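Side-chain contacts in pyruvate kinase (Cryptosporidium parvum, PDB 4DRS), which probably catalyses the last step of glycolysis, transferring the phosphoryl group of phosphoenolpyruvate to ADP to yield pyruvate and ATP: residues D347-V352 against A383-C388; S415-A420 against K426-I431; N436-I441 against R461-A466; Y472-I477 against E481-N486. One frame throughout, in Å; residues are numbered along the deposited sequence.

How the interactions relate
Interaction 1 comes first along the chain and joins two helices of the eight-stranded barrel; interactions 2, 3 and 4 follow in series inside the C-terminal alpha/beta domain. These three cluster around one mixed sheet, with centres 14 to 17 Å apart. Strand 427-431 links them: Ile428 and Thr430 on one face meet helix 436-443 of interaction 3, whereas Ile431 on the opposite face meets Ile477 and Val483 of interaction 4. Interactions 3 and 4 do not touch, their nearest atoms being about 6 Å apart. Interaction 1 stands about 20 Å, centre to centre, from interaction 3. Together they illustrate how small, largely apolar contacts fasten helices in two different alpha/beta architectures.

Interaction 1. Residues D347-V352 against A383-C388; sequences DVANAV and AQAETC
Ala349 and Val352 of helix 342-354 pack against Ala385 and Glu386 of helix 371-386, two neighbouring outer helices of the (beta/alpha)8 barrel that lie on either side of strand 358-361 in the sequence. The contact shows how alanines allow two helices to lie close: the CA atoms of Ala349 and Ala385 are only 5.1 Å apart.

The apolar part is centred on the Ala385 methyl. Its CB meets the carbonyl oxygen Ala349 O at 3.6 Å and the methyl carbon Ala349 CB at 4.0 Å. One turn further along the first helix, Val352 CB approaches Ala385 CB at 4.1 Å. The CG1 branch of Val352 stands opposite the backbone N (chi1 173°) and touches Glu386 CG at 3.8 Å, the two side chains crossing at about a right angle. Phe307 of the second subunit packs on both Ala349 and Ala385, which places this alanine seam at a subunit interface.

The carboxylate of Glu386 finds its partners outside the two segments. While the aliphatic part lies against Val352, the acid group is gripped by two bonds from the chain entering the barrel, OE1 with Lys45 N and OE2 with Thr46 OG1. On the first helix, Asn350 OD1 is bonded to Lys311 NZ of the second subunit.

Within the end of the second segment, Thr387 turns its hydroxyl back on the preceding turn. Its OG1 donates to Gln384 O over 2.6 Å, lying in the carbonyl plane on a lone pair, and Thr387 N also donates to that oxygen at 3.2 Å.

Interaction 2. Residues S415-A420 against K426-I431; sequences SAVESA and KLIITI
Ile428 alone carries the strand's side of this contact, set against Ala416, Val417 and Ala420 of helix 408-422. The closest pairing is at the helix's later turn, where Ala420 CB rests 4.0 Å from Ile428 CG1. Ile428 CD1 also touches Ala420 CB, and reaches back one turn to Val417 CG2 and Ala416 O, each at 4.2 Å. The shorter branch meets the methyl of Ala416, with Ile428 CG2 4.3 Å from Ala416 CB.

The isoleucine's first torsion sets this pattern. With chi1 at -57°, CG1 lies opposite the carbonyl carbon and CG2 opposite the backbone N; the longer branch spans both turns of the helix, and CG2 turns to the Ala416 methyl. The small alanines keep the helix near the sheet, its local axis passing 9.2 Å from that of the strand and running roughly antiparallel to it at 151°.

Backbone bonds from Ile428 to Thr449 and Ile451 of the adjoining strand hold the residue in place. Ala416 and Ala420 also touch Ile504 of strand 502-506, on the other flank, while Ile441 of helix 436-443 packs beside Ile428. Ser415, Glu418 and Ser419 meet the third subunit, so helix 408-422 sits between its own sheet and that neighbour.

Interaction 3. Residues N436-I441 against R461-A466; sequences NTARLI and RGLKIA. With SO4 (sulfate ion), chain C; SO4 (sulfate ion), chain D.
Arg439 and Leu463 each carry CG opposite the carbonyl carbon (chi1 -84° and -75°), and a bend at chi3 of Arg439 (-75°) turns its guanidinium toward Leu463, in the turn after helix 457-462. Leu463 reaches across with its methyls. Its CD2 lies 3.7 Å from Arg439 NH1, oblique to the guanidinium plane, and 3.8 Å from Ala438 CB, so one methyl is shared by an apolar and a charged neighbour.

The guanidinium is fixed from two sides. Arg439 NH2 donates to Asn436 OD1 at 2.7 Å along an almost straight path that stays in the guanidinium plane, and it is also bonded to Thr434 O. Arg439 NH1 gives a hydrogen to a water at 3.0 Å, which in turn donates to Gly462 O, bridging the segments.

At the start of helix 436-443, Thr437 OG1 lies 2.6 Å from O2 of a sulfate ion, probably from the crystallisation liquor. Thr437 N donates to the same oxygen; Thr432, Glu433 and Thr434 complete the site. An anion cradled by a threonine-rich loop and a helix N-terminus is consistent with the effector phosphate loop of some related pyruvate kinases, where it receives a phosphate of the effector, such as fructose 1,6-bisphosphate.

Interaction 4. Residues Y472-I477 against E481-N486; sequences YVLNSI and EVVISN
The backbone of Ile477 passes nearest to that of Val483, with 6.5 Å between their CA atoms, as the chain leaves strand 469-473, loops round and enters helix 480-493. Val483 is the helix's part of the contact, and both its methyls are used. CG1 stands opposite its backbone N (chi1 171°) and faces the loop's two large apolar residues, touching Leu474 CD1 at 3.7 Å and Ile477 CD1 at 4.0 Å. CG2 also reaches the main chain, where it lies 4.0 Å from both Ser476 O and Ile477 CA.

Ile477 leaves the backbone pointing away from the helix, yet a first torsion of -146°, some way off a staggered value, and a bend at chi2 (74°) return CD1 to Val483. Leu474 approaches more directly, since it starts out toward the helix. Ile431 and Cys453 of the sheet touch both Ile477 and Val483, joining the cluster to the sheet.

On the helix, Glu481 O takes two donors from opposite faces of its carbonyl plane, Ser485 N at 3.0 Å and Ser485 OG at 2.9 Å. Within the strand, Tyr472 touches Ala487, Leu490 and Ala491 on later turns of the helix, and its hydroxyl bonds Glu494. The whole is the first half of a beta-alpha-beta crossover, in which helix 480-493 carries the chain from edge strand 469-473 to the parallel strand 502-506 across one face of the sheet.

Interaction 1. Residues D347-V352 against A383-C388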
# COMPACT_ATOMS: atom_id res chain seq x y z
N ASP A 347 -20.56 21.85 4.67
CA ASP A 347 -19.46 22.47 5.41
C ASP A 347 -19.15 21.73 6.72
O ASP A 347 -17.98 21.49 7.04
CB ASP A 347 -19.75 23.94 5.71
CG ASP A 347 -18.51 24.71 6.14
OD1 ASP A 347 -17.46 24.58 5.48
OD2 ASP A 347 -18.58 25.45 7.14
N VAL A 348 -20.20 21.36 7.45
CA VAL A 348 -20.06 20.60 8.69
C VAL A 348 -19.63 19.16 8.40
O VAL A 348 -18.77 18.62 9.09
CB VAL A 348 -21.35 20.62 9.53
CG1 VAL A 348 -21.13 19.94 10.87
CG2 VAL A 348 -21.83 22.05 9.73
N ALA A 349 -20.24 18.56 7.39
CA ALA A 349 -19.88 17.22 6.94
C ALA A 349 -18.40 17.14 6.58
O ALA A 349 -17.69 16.23 7.01
CB ALA A 349 -20.73 16.82 5.75
N ASN A 350 -17.93 18.11 5.79
CA ASN A 350 -16.53 18.13 5.37
C ASN A 350 -15.56 18.53 6.48
O ASN A 350 -14.40 18.12 6.46
CB ASN A 350 -16.35 18.98 4.11
CG ASN A 350 -16.87 18.29 2.87
OD1 ASN A 350 -16.39 17.23 2.48
ND2 ASN A 350 -17.87 18.89 2.23
N ALA A 351 -16.03 19.32 7.45
CA ALA A 351 -15.22 19.60 8.63
C ALA A 351 -14.98 18.32 9.43
O ALA A 351 -13.86 18.05 9.83
CB ALA A 351 -15.86 20.68 9.50
N VAL A 352 -16.03 17.52 9.61
CA VAL A 352 -15.90 16.21 10.27
C VAL A 352 -14.94 15.30 9.49
O VAL A 352 -14.08 14.64 10.09
CB VAL A 352 -17.27 15.52 10.47
CG1 VAL A 352 -17.09 14.09 10.98
CG2 VAL A 352 -18.14 16.31 11.44
N ALA A 383 -23.14 12.63 12.27
CA ALA A 383 -23.33 11.17 12.28
C ALA A 383 -23.27 10.60 10.87
O ALA A 383 -22.66 9.55 10.64
CB ALA A 383 -24.65 10.81 12.95
N GLN A 384 -23.88 11.30 9.93
CA GLN A 384 -23.89 10.89 8.53
C GLN A 384 -22.48 10.95 7.92
O GLN A 384 -22.07 10.02 7.22
CB GLN A 384 -24.89 11.75 7.75
CG GLN A 384 -25.60 11.03 6.60
CD GLN A 384 -26.24 9.71 7.00
OE1 GLN A 384 -26.91 9.61 8.02
NE2 GLN A 384 -26.04 8.69 6.17
N ALA A 385 -21.74 12.02 8.21
CA ALA A 385 -20.38 12.19 7.69
C ALA A 385 -19.43 11.14 8.24
O ALA A 385 -18.52 10.68 7.54
CB ALA A 385 -19.86 13.59 8.01
N GLU A 386 -19.66 10.73 9.48
CA GLU A 386 -18.87 9.69 10.13
C GLU A 386 -19.05 8.29 9.51
O GLU A 386 -18.18 7.43 9.66
CB GLU A 386 -19.14 9.68 11.64
CG GLU A 386 -18.48 10.85 12.37
CD GLU A 386 -19.15 11.23 13.69
OE1 GLU A 386 -19.97 10.45 14.22
OE2 GLU A 386 -18.83 12.32 14.21
N THR A 387 -20.15 8.07 8.79
CA THR A 387 -20.33 6.81 8.05
C THR A 387 -19.48 6.75 6.78
O THR A 387 -19.28 5.67 6.21
CB THR A 387 -21.82 6.51 7.71
OG1 THR A 387 -22.30 7.44 6.74
CG2 THR A 387 -22.70 6.55 8.95
N CYS A 388 -18.98 7.90 6.34
CA CYS A 388 -18.15 8.00 5.14
C CYS A 388 -16.68 7.71 5.41
O CYS A 388 -15.86 7.71 4.49
CB CYS A 388 -18.28 9.40 4.52
SG CYS A 388 -19.95 9.81 3.98

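Interaction 2. Residues S415-A420 against K426-I431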
# COMPACT_ATOMS: atom_id res chain seq x y z
N SER A 415 -2.85 -0.10 20.77
CA SER A 415 -3.16 -1.52 20.85
C SER A 415 -4.63 -1.76 21.15
O SER A 415 -5.21 -2.73 20.66
CB SER A 415 -2.25 -2.21 21.86
OG SER A 415 -0.92 -2.24 21.35
N ALA A 416 -5.24 -0.88 21.94
CA ALA A 416 -6.67 -0.94 22.24
C ALA A 416 -7.49 -0.78 20.96
O ALA A 416 -8.43 -1.54 20.73
CB ALA A 416 -7.06 0.12 23.25
N VAL A 417 -7.11 0.19 20.14
CA VAL A 417 -7.79 0.45 18.87
C VAL A 417 -7.60 -0.70 17.88
O VAL A 417 -8.55 -1.08 17.19
CB VAL A 417 -7.35 1.79 18.24
CG1 VAL A 417 -7.99 1.99 16.87
CG2 VAL A 417 -7.71 2.96 19.15
N GLU A 418 -6.38 -1.24 17.82
CA GLU A 418 -6.11 -2.39 16.95
C GLU A 418 -6.88 -3.63 17.41
O GLU A 418 -7.48 -4.33 16.60
CB GLU A 418 -4.61 -2.68 16.86
CG GLU A 418 -4.23 -3.57 15.68
CD GLU A 418 -2.98 -4.40 15.93
OE1 GLU A 418 -2.83 -4.94 17.05
OE2 GLU A 418 -2.15 -4.53 15.00
N SER A 419 -6.86 -3.88 18.72
CA SER A 419 -7.59 -5.00 19.33
C SER A 419 -9.09 -4.93 19.08
O SER A 419 -9.70 -5.95 18.75
CB SER A 419 -7.33 -5.06 20.84
OG SER A 419 -6.36 -6.04 21.14
N ALA A 420 -9.66 -3.74 19.23
CA ALA A 420 -11.09 -3.53 19.03
C ALA A 420 -11.48 -3.89 17.60
O ALA A 420 -12.53 -4.49 17.37
CB ALA A 420 -11.47 -2.09 19.34
N LYS A 426 -17.36 -3.55 20.29
CA LYS A 426 -18.34 -2.48 20.17
C LYS A 426 -17.95 -1.26 20.98
O LYS A 426 -18.40 -0.15 20.68
CB LYS A 426 -19.74 -2.98 20.58
CG LYS A 426 -20.22 -4.21 19.83
CD LYS A 426 -20.29 -3.99 18.32
CE LYS A 426 -20.75 -5.25 17.60
NZ LYS A 426 -20.72 -5.09 16.12
N LEU A 427 -17.13 -1.46 22.01
CA LEU A 427 -16.72 -0.37 22.90
C LEU A 427 -15.27 -0.45 23.32
O LEU A 427 -14.70 -1.54 23.44
CB LEU A 427 -17.59 -0.35 24.16
CG LEU A 427 -19.08 -0.03 24.08
CD1 LEU A 427 -19.71 -0.35 25.43
CD2 LEU A 427 -19.35 1.42 23.69
N ILE A 428 -14.67 0.72 23.55
CA ILE A 428 -13.39 0.81 24.23
C ILE A 428 -13.61 1.56 25.55
O ILE A 428 -13.92 2.75 25.55
CB ILE A 428 -12.32 1.54 23.38
CG1 ILE A 428 -12.14 0.83 22.03
CG2 ILE A 428 -11.00 1.61 24.13
CD1 ILE A 428 -11.23 1.56 21.05
N ILE A 429 -13.47 0.84 26.66
CA ILE A 429 -13.66 1.42 27.99
C ILE A 429 -12.31 1.72 28.62
O ILE A 429 -11.43 0.86 28.67
CB ILE A 429 -14.49 0.50 28.90
CG1 ILE A 429 -15.82 0.14 28.24
CG2 ILE A 429 -14.74 1.16 30.26
CD1 ILE A 429 -16.58 -0.98 28.92
N THR A 430 -12.14 2.95 29.10
CA THR A 430 -10.89 3.36 29.73
C THR A 430 -11.11 3.91 31.15
O THR A 430 -11.90 4.83 31.35
CB THR A 430 -10.07 4.34 28.86
OG1 THR A 430 -8.85 4.68 29.52
CG2 THR A 430 -10.85 5.61 28.55
N ILE A 431 -10.41 3.33 32.11
CA ILE A 431 -10.44 3.81 33.48
C ILE A 431 -9.32 4.83 33.61
O ILE A 431 -8.15 4.50 33.44
CB ILE A 431 -10.27 2.66 34.51
CG1 ILE A 431 -11.41 1.64 34.38
CG2 ILE A 431 -10.20 3.20 35.93
CD1 ILE A 431 -11.19 0.36 35.16

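Interaction 3. Residues N436-I441 against R461-A466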
# COMPACT_ATOMS: atom_id res chain seq x y z
N ASN A 436 -6.18 11.42 30.14
CA ASN A 436 -5.10 11.35 29.15
C ASN A 436 -5.19 10.13 28.23
O ASN A 436 -5.06 10.26 27.01
CB ASN A 436 -3.73 11.44 29.82
CG ASN A 436 -3.46 12.82 30.43
OD1 ASN A 436 -4.10 13.82 30.08
ND2 ASN A 436 -2.49 12.87 31.34
N THR A 437 -5.43 8.96 28.80
CA THR A 437 -5.62 7.75 28.01
C THR A 437 -6.83 7.87 27.08
O THR A 437 -6.78 7.41 25.94
CB THR A 437 -5.73 6.49 28.90
OG1 THR A 437 -4.54 6.35 29.68
CG2 THR A 437 -5.89 5.25 28.06
N ALA A 438 -7.90 8.51 27.56
CA ALA A 438 -9.09 8.73 26.73
C ALA A 438 -8.79 9.66 25.55
O ALA A 438 -9.27 9.44 24.44
CB ALA A 438 -10.24 9.26 27.58
N ARG A 439 -7.97 10.68 25.78
CA ARG A 439 -7.52 11.58 24.71
C ARG A 439 -6.62 10.86 23.69
O ARG A 439 -6.72 11.10 22.49
CB ARG A 439 -6.79 12.80 25.30
CG ARG A 439 -7.74 13.91 25.73
CD ARG A 439 -7.01 15.14 26.27
NE ARG A 439 -6.49 14.91 27.62
CZ ARG A 439 -7.20 15.06 28.74
NH1 ARG A 439 -8.47 15.45 28.70
NH2 ARG A 439 -6.62 14.81 29.91
N LEU A 440 -5.76 9.97 24.18
CA LEU A 440 -4.87 9.19 23.33
C LEU A 440 -5.62 8.18 22.46
O LEU A 440 -5.29 7.99 21.30
CB LEU A 440 -3.78 8.50 24.15
CG LEU A 440 -2.70 9.41 24.74
CD1 LEU A 440 -1.90 8.68 25.81
CD2 LEU A 440 -1.78 9.96 23.65
N ILE A 441 -6.64 7.53 23.03
CA ILE A 441 -7.47 6.61 22.26
C ILE A 441 -8.21 7.40 21.17
O ILE A 441 -8.26 6.96 20.02
CB ILE A 441 -8.47 5.81 23.14
CG1 ILE A 441 -7.72 4.97 24.17
CG2 ILE A 441 -9.35 4.91 22.28
CD1 ILE A 441 -8.60 4.39 25.26
N ARG A 461 -15.86 16.58 32.10
CA ARG A 461 -16.18 17.80 31.36
C ARG A 461 -15.07 18.18 30.40
O ARG A 461 -15.32 18.68 29.30
CB ARG A 461 -16.44 18.98 32.29
CG ARG A 461 -17.67 18.85 33.17
CD ARG A 461 -17.75 20.04 34.12
NE ARG A 461 -17.94 19.56 35.48
CZ ARG A 461 -17.15 19.82 36.51
NH1 ARG A 461 -16.08 20.59 36.38
NH2 ARG A 461 -17.45 19.30 37.68
N GLY A 462 -13.83 17.95 30.82
CA GLY A 462 -12.66 18.24 30.00
C GLY A 462 -12.67 17.43 28.72
O GLY A 462 -12.20 17.89 27.68
N LEU A 463 -13.22 16.22 28.81
CA LEU A 463 -13.24 15.29 27.68
C LEU A 463 -14.35 15.58 26.66
O LEU A 463 -14.47 14.87 25.66
CB LEU A 463 -13.36 13.85 28.18
CG LEU A 463 -12.11 13.20 28.79
CD1 LEU A 463 -12.48 11.90 29.48
CD2 LEU A 463 -11.02 12.96 27.74
N LYS A 464 -15.13 16.62 26.91
CA LYS A 464 -16.26 16.94 26.04
C LYS A 464 -15.85 17.59 24.73
O LYS A 464 -16.71 17.87 23.89
CB LYS A 464 -17.32 17.76 26.78
CG LYS A 464 -18.00 17.02 27.94
CD LYS A 464 -18.25 15.54 27.66
CE LYS A 464 -19.34 15.32 26.61
NZ LYS A 464 -19.20 13.98 25.96
N ILE A 465 -14.55 17.81 24.55
CA ILE A 465 -14.02 18.30 23.27
C ILE A 465 -13.24 17.23 22.50
O ILE A 465 -12.70 17.49 21.42
CB ILE A 465 -13.14 19.56 23.45
CG1 ILE A 465 -12.07 19.33 24.53
CG2 ILE A 465 -14.01 20.78 23.73
CD1 ILE A 465 -10.87 20.24 24.41
N ALA A 466 -13.18 16.01 23.05
CA ALA A 466 -12.49 14.90 22.41
C ALA A 466 -13.48 14.04 21.62
O ALA A 466 -14.48 13.58 22.17
CB ALA A 466 -11.75 14.06 23.44
S SO4 C . -4.67 8.08 32.81
O1 SO4 C . -4.86 6.80 33.51
O2 SO4 C . -5.35 8.00 31.50
O3 SO4 C . -5.27 9.19 33.59
O4 SO4 C . -3.23 8.37 32.63
S SO4 D . -21.84 11.95 27.68
O1 SO4 D . -22.47 10.90 28.49
O2 SO4 D . -21.84 11.57 26.25
O3 SO4 D . -22.61 13.21 27.85
O4 SO4 D . -20.44 12.14 28.14
O HOH W 1 -9.95 16.87 26.57

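Interaction 4. Residues Y472-I477 against E481-N486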
# COMPACT_ATOMS: atom_id res chain seq x y z
N TYR A 472 -18.45 8.17 31.95
CA TYR A 472 -19.19 7.73 33.13
C TYR A 472 -18.48 8.22 34.38
O TYR A 472 -17.33 7.86 34.63
CB TYR A 472 -19.32 6.20 33.19
CG TYR A 472 -20.17 5.55 32.10
CD1 TYR A 472 -20.08 4.18 31.87
CD2 TYR A 472 -21.04 6.30 31.30
CE1 TYR A 472 -20.84 3.57 30.88
CE2 TYR A 472 -21.80 5.70 30.31
CZ TYR A 472 -21.70 4.33 30.11
OH TYR A 472 -22.45 3.71 29.14
N VAL A 473 -19.16 9.07 35.15
CA VAL A 473 -18.63 9.57 36.41
C VAL A 473 -19.02 8.64 37.56
O VAL A 473 -20.20 8.32 37.74
CB VAL A 473 -19.10 11.01 36.72
CG1 VAL A 473 -18.50 11.51 38.03
CG2 VAL A 473 -18.75 11.95 35.58
N LEU A 474 -18.03 8.21 38.33
CA LEU A 474 -18.26 7.26 39.41
C LEU A 474 -17.85 7.82 40.77
O LEU A 474 -17.08 8.79 40.86
CB LEU A 474 -17.52 5.94 39.13
CG LEU A 474 -17.93 5.21 37.84
CD1 LEU A 474 -16.94 4.10 37.51
CD2 LEU A 474 -19.34 4.65 37.94
N ASN A 475 -18.37 7.21 41.84
CA ASN A 475 -17.96 7.54 43.20
C ASN A 475 -16.52 7.12 43.46
O ASN A 475 -15.73 7.89 44.03
CB ASN A 475 -18.92 6.91 44.23
CG ASN A 475 -19.02 5.39 44.10
OD1 ASN A 475 -19.30 4.87 43.01
ND2 ASN A 475 -18.80 4.68 45.20
N SER A 476 -16.17 5.92 43.02
CA SER A 476 -14.81 5.40 43.16
C SER A 476 -14.34 4.73 41.87
O SER A 476 -15.15 4.30 41.04
CB SER A 476 -14.73 4.40 44.32
OG SER A 476 -13.42 3.86 44.42
N ILE A 477 -13.02 4.65 41.72
CA ILE A 477 -12.42 4.12 40.50
C ILE A 477 -11.36 3.05 40.83
O ILE A 477 -10.57 2.64 39.97
CB ILE A 477 -11.88 5.29 39.63
CG1 ILE A 477 -12.01 4.98 38.14
CG2 ILE A 477 -10.48 5.75 40.05
CD1 ILE A 477 -13.43 5.07 37.63
N GLU A 481 -12.47 -4.38 38.21
CA GLU A 481 -13.50 -5.37 37.87
C GLU A 481 -14.91 -4.78 37.99
O GLU A 481 -15.71 -4.88 37.06
CB GLU A 481 -13.37 -6.62 38.74
CG GLU A 481 -11.94 -7.10 39.00
CD GLU A 481 -11.22 -7.55 37.74
OE1 GLU A 481 -11.66 -8.54 37.12
OE2 GLU A 481 -10.20 -6.91 37.38
N VAL A 482 -15.19 -4.17 39.14
CA VAL A 482 -16.49 -3.56 39.43
C VAL A 482 -16.80 -2.41 38.47
O VAL A 482 -17.89 -2.35 37.89
CB VAL A 482 -16.58 -3.06 40.90
CG1 VAL A 482 -17.93 -2.43 41.19
CG2 VAL A 482 -16.31 -4.20 41.88
N VAL A 483 -15.82 -1.52 38.30
CA VAL A 483 -15.94 -0.37 37.39
C VAL A 483 -16.34 -0.82 35.98
O VAL A 483 -17.26 -0.25 35.39
CB VAL A 483 -14.63 0.45 37.33
CG1 VAL A 483 -14.68 1.49 36.22
CG2 VAL A 483 -14.36 1.12 38.67
N ILE A 484 -15.66 -1.85 35.47
CA ILE A 484 -15.94 -2.38 34.14
C ILE A 484 -17.34 -2.99 34.06
O ILE A 484 -18.07 -2.76 33.09
CB ILE A 484 -14.85 -3.40 33.71
CG1 ILE A 484 -13.52 -2.69 33.46
CG2 ILE A 484 -15.28 -4.17 32.46
CD1 ILE A 484 -12.30 -3.58 33.64
N SER A 485 -17.71 -3.75 35.09
CA SER A 485 -19.04 -4.36 35.19
C SER A 485 -20.14 -3.31 35.12
O SER A 485 -21.06 -3.42 34.31
CB SER A 485 -19.18 -5.17 36.48
OG SER A 485 -18.20 -6.20 36.55
N ASN A 486 -20.05 -2.29 35.97
CA ASN A 486 -21.02 -1.20 35.98
C ASN A 486 -21.08 -0.48 34.64
O ASN A 486 -22.17 -0.16 34.15
CB ASN A 486 -20.73 -0.21 37.10
CG ASN A 486 -20.84 -0.82 38.49
OD1 ASN A 486 -21.35 -1.93 38.66
ND2 ASN A 486 -20.36 -0.10 39.49